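Local coordinates for protein LEC-6 (Caenorhabditis elegans, PDB 3VV1), which binds galactose-containing saccharides as a nematode galectin, with a preference for fucose-containing glycans, at residues Ser122-Asn126 with Gly127-Ala131; Phe133-Arg136 with Thr137-Gly141. All coordinates share one frame; numbering follows the deposited sequence.

Interaction 1 (Ser122-Asn126 with Gly127-Ala131)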
# COMPACT_ATOMS: atom_id res chain seq x y z
N SER A 122 13.43 -15.87 -5.47
CA SER A 122 12.91 -17.25 -5.53
C SER A 122 11.48 -17.11 -6.09
O SER A 122 10.72 -16.19 -5.72
CB SER A 122 12.85 -17.88 -4.11
OG SER A 122 14.19 -18.06 -3.70
N ILE A 123 11.08 -18.03 -6.95
CA ILE A 123 9.80 -17.95 -7.68
C ILE A 123 9.04 -19.24 -7.41
O ILE A 123 9.61 -20.32 -7.58
CB ILE A 123 10.05 -17.77 -9.19
CG1 ILE A 123 10.97 -16.55 -9.45
CG2 ILE A 123 8.70 -17.57 -9.91
CD1 ILE A 123 11.48 -16.58 -10.89
N PHE A 124 7.76 -19.10 -6.98
CA PHE A 124 6.90 -20.24 -6.67
C PHE A 124 5.65 -20.21 -7.48
O PHE A 124 5.11 -19.15 -7.73
CB PHE A 124 6.52 -20.18 -5.16
CG PHE A 124 7.74 -20.18 -4.25
CD1 PHE A 124 8.49 -19.00 -4.09
CD2 PHE A 124 8.18 -21.36 -3.66
CE1 PHE A 124 9.63 -19.00 -3.29
CE2 PHE A 124 9.36 -21.38 -2.84
CZ PHE A 124 10.05 -20.17 -2.68
N VAL A 125 5.18 -21.39 -7.88
CA VAL A 125 3.92 -21.49 -8.62
C VAL A 125 3.04 -22.44 -7.82
O VAL A 125 3.45 -23.59 -7.55
CB VAL A 125 4.18 -22.03 -10.04
CG1 VAL A 125 2.83 -22.21 -10.77
CG2 VAL A 125 5.03 -21.02 -10.81
N ASN A 126 1.88 -21.97 -7.35
CA ASN A 126 0.96 -22.85 -6.60
C ASN A 126 1.65 -23.46 -5.39
O ASN A 126 1.50 -24.65 -5.07
CB ASN A 126 0.23 -23.90 -7.51
CG ASN A 126 -0.74 -23.24 -8.49
OD1 ASN A 126 -0.99 -22.06 -8.42
ND2 ASN A 126 -1.33 -24.02 -9.36
N GLY A 127 2.49 -22.63 -4.81
CA GLY A 127 3.17 -22.98 -3.54
C GLY A 127 4.49 -23.75 -3.71
O GLY A 127 5.29 -23.83 -2.74
N ALA A 128 4.73 -24.32 -4.91
CA ALA A 128 5.94 -25.13 -5.13
C ALA A 128 7.05 -24.28 -5.72
O ALA A 128 6.82 -23.38 -6.57
CB ALA A 128 5.67 -26.28 -6.07
N HIS A 129 8.26 -24.52 -5.27
CA HIS A 129 9.39 -23.79 -5.84
C HIS A 129 9.52 -24.08 -7.33
O HIS A 129 9.50 -25.24 -7.75
CB HIS A 129 10.69 -24.17 -5.13
CG HIS A 129 11.87 -23.41 -5.63
ND1 HIS A 129 12.72 -23.87 -6.61
CD2 HIS A 129 12.33 -22.14 -5.26
CE1 HIS A 129 13.66 -22.92 -6.83
NE2 HIS A 129 13.44 -21.88 -6.00
N PHE A 130 9.63 -23.02 -8.11
CA PHE A 130 9.76 -23.14 -9.58
C PHE A 130 11.18 -22.82 -10.03
O PHE A 130 11.80 -23.61 -10.79
CB PHE A 130 8.74 -22.21 -10.25
CG PHE A 130 8.96 -22.09 -11.73
CD1 PHE A 130 8.77 -23.19 -12.58
CD2 PHE A 130 9.40 -20.89 -12.26
CE1 PHE A 130 9.01 -23.07 -13.94
CE2 PHE A 130 9.71 -20.80 -13.61
CZ PHE A 130 9.48 -21.89 -14.46
N ALA A 131 11.72 -21.66 -9.62
CA ALA A 131 13.08 -21.32 -10.06
C ALA A 131 13.63 -20.25 -9.15
O ALA A 131 12.88 -19.48 -8.57
CB ALA A 131 13.04 -20.75 -11.50
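A tight beta hairpin joins strands 120-125 and 128-134 at the margin of the galectin sandwich; the segments are the end of the first strand, the turn and the start of the second. The type I' turn from Val-125 to Ala-128 places Asn-126 and Gly-127 at the corners, both with positive phi. Val-125 and Ala-128 close it as a hydrogen-bonded pair, Val-125 N reaching Ala-128 O at 2.9 Å and Ala-128 N returning to Val-125 O. Farther along, a classic beta bulge sets Phe-130 and Ala-131 against Ile-123. Ile-123 O accepts from Phe-130 N at 2.8 Å and from Ala-131 N at 3.2 Å, while Ile-123 N donates to Ala-131 O. On one side, His-129 turns its edge to the face of the Phe-124 ring, a T-shaped pair with centroids 5.4 Å apart and planes at 81°. Asp-132 OD1 is hydrogen-bonded to both His-129 NE2 and Ser-122 OG. On the other, Phe-130 lies alongside Val-125 and Ile-123, its CB 3.9 Å from Val-125 CG2 and its ring edge meeting Ile-123 CG2. The doubled acceptor thus satisfies both bulge amides, and Ile-123 and Phe-130 pack toward Phe-75 of the opposing sheet.

Interaction 2 (Phe133-Arg136 with Thr137-Gly141); sequences FVER and TPSHG
From Glu-135 the backbone leaves strand 128-134 and turns through Arg-136, Thr-137 and Pro-138 into a short 3-10 segment, 139-141, whose Gly-141 N bonds back to Pro-138 O. Glu-135 bridges this turn to Ser-139 with both carboxylate oxygens. Its CG sits between the backbone N and the carbonyl carbon (chi1 72°), and the chain then runs extended, carrying the carboxylate across the bend. Ser-139 OG donates to Glu-135 OE1 at 2.8 Å, arriving on the syn side and 19° out of the carboxylate plane. Ser-139 N donates to Glu-135 OE2 at 3.0 Å with a nearly straight N-H...O angle of 163°, but comes from well above that plane. Because Ser-139 OG also lies between its own backbone N and carbonyl carbon, hydroxyl and amide are presented together to one carboxylate. The aliphatic part of the glutamate adds a contact of its own, Glu-135 CG passing 3.5 Å from Thr-137 O, and the carboxylate oxygen Glu-135 OE2 rests 3.5 Å from Pro-138 CA. Ser-139 is buried, and its OG also bonds to Ser-116 OG of strand 110-117. The guanidinium of Arg-136 packs on Phe-133, whose CE1 lies 3.8 Å above the centre of one face, while Arg-136 NH2 bonds to Ser-96 O and NH1 to Ser-88 OG and Asn-87 OD1. The amide and hydroxyl of Ser-139 would be expected to stabilise the negative charge of Glu-135, and their bonds to separate oxygens limit rotation of the carboxylate. One acidic side chain thus pins the turn from within, while Arg-136, bonded to the pocket residue Asn-87, is a second-shell residue of the sugar site.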
# COMPACT_ATOMS: atom_id res chain seq x y z
N PHE A 133 16.25 -16.85 -9.37
CA PHE A 133 16.93 -15.92 -10.27
C PHE A 133 17.95 -15.19 -9.40
O PHE A 133 17.59 -14.55 -8.43
CB PHE A 133 15.92 -14.92 -10.85
CG PHE A 133 16.55 -13.93 -11.79
CD1 PHE A 133 16.97 -14.34 -13.03
CD2 PHE A 133 16.75 -12.60 -11.39
CE1 PHE A 133 17.55 -13.41 -13.91
CE2 PHE A 133 17.32 -11.68 -12.25
CZ PHE A 133 17.74 -12.09 -13.52
N VAL A 134 19.21 -15.25 -9.76
CA VAL A 134 20.25 -14.53 -9.01
C VAL A 134 20.33 -13.12 -9.60
O VAL A 134 20.74 -12.97 -10.80
CB VAL A 134 21.59 -15.28 -9.12
CG1 VAL A 134 22.72 -14.44 -8.51
CG2 VAL A 134 21.52 -16.67 -8.47
N GLU A 135 19.92 -12.11 -8.85
CA GLU A 135 19.82 -10.77 -9.44
C GLU A 135 21.22 -10.22 -9.83
O GLU A 135 22.28 -10.60 -9.27
CB GLU A 135 19.08 -9.78 -8.50
CG GLU A 135 19.92 -9.38 -7.28
CD GLU A 135 19.09 -8.73 -6.19
OE1 GLU A 135 17.93 -9.12 -5.99
OE2 GLU A 135 19.62 -7.83 -5.49
N ARG A 136 21.21 -9.39 -10.86
CA ARG A 136 22.43 -8.83 -11.42
C ARG A 136 22.60 -7.34 -11.11
O ARG A 136 23.65 -6.77 -11.38
CB ARG A 136 22.38 -9.08 -12.94
CG ARG A 136 22.50 -10.54 -13.35
CD ARG A 136 21.27 -10.98 -14.07
NE ARG A 136 21.36 -12.35 -14.49
CZ ARG A 136 20.84 -12.78 -15.66
NH1 ARG A 136 20.27 -11.87 -16.44
NH2 ARG A 136 20.91 -14.08 -16.02
N THR A 137 21.54 -6.74 -10.53
CA THR A 137 21.45 -5.31 -10.13
C THR A 137 20.64 -5.34 -8.82
O THR A 137 19.77 -6.19 -8.69
CB THR A 137 20.70 -4.52 -11.24
OG1 THR A 137 21.52 -4.58 -12.43
CG2 THR A 137 20.62 -3.10 -10.85
N PRO A 138 20.92 -4.42 -7.84
CA PRO A 138 20.25 -4.57 -6.56
C PRO A 138 18.74 -4.39 -6.62
O PRO A 138 18.20 -3.37 -7.14
CB PRO A 138 20.87 -3.45 -5.69
CG PRO A 138 22.26 -3.33 -6.26
CD PRO A 138 22.03 -3.46 -7.76
N SER A 139 18.03 -5.36 -6.06
CA SER A 139 16.56 -5.28 -5.98
C SER A 139 16.07 -4.26 -4.96
O SER A 139 14.89 -3.87 -4.99
CB SER A 139 15.94 -6.64 -5.72
OG SER A 139 16.50 -7.23 -4.55
N HIS A 140 16.94 -3.77 -4.07
CA HIS A 140 16.55 -2.59 -3.21
C HIS A 140 16.10 -1.36 -4.01
O HIS A 140 15.29 -0.57 -3.51
CB HIS A 140 17.57 -2.17 -2.13
CG HIS A 140 18.88 -1.71 -2.67
ND1 HIS A 140 19.03 -0.57 -3.43
CD2 HIS A 140 20.17 -2.20 -2.43
CE1 HIS A 140 20.33 -0.40 -3.72
NE2 HIS A 140 21.03 -1.39 -3.11
N GLY A 141 16.53 -1.26 -5.27
CA GLY A 141 16.20 -0.07 -6.07
C GLY A 141 14.89 -0.22 -6.83
O GLY A 141 14.46 0.73 -7.47

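How the interactions relate
Following the chain from its N terminus, strand 120-125 runs into the two-residue turn of interaction 1, which closes the hairpin with strand 128-134. That strand then continues past Asp-132 to its far end, where interaction 2 closes the bend leading toward strand 144-149. The two contacts are in series, neither nested nor crossed; their centres lie about 18 Å apart and they share strand 128-134, the outermost on this side of its sheet within the chain. Interaction 1 joins neighbouring strands of one sheet, whereas interaction 2 lies on the path from that sheet to the opposing one, which contains 144-149 and, in strand 83-90, Asn-87 of the glycan pocket.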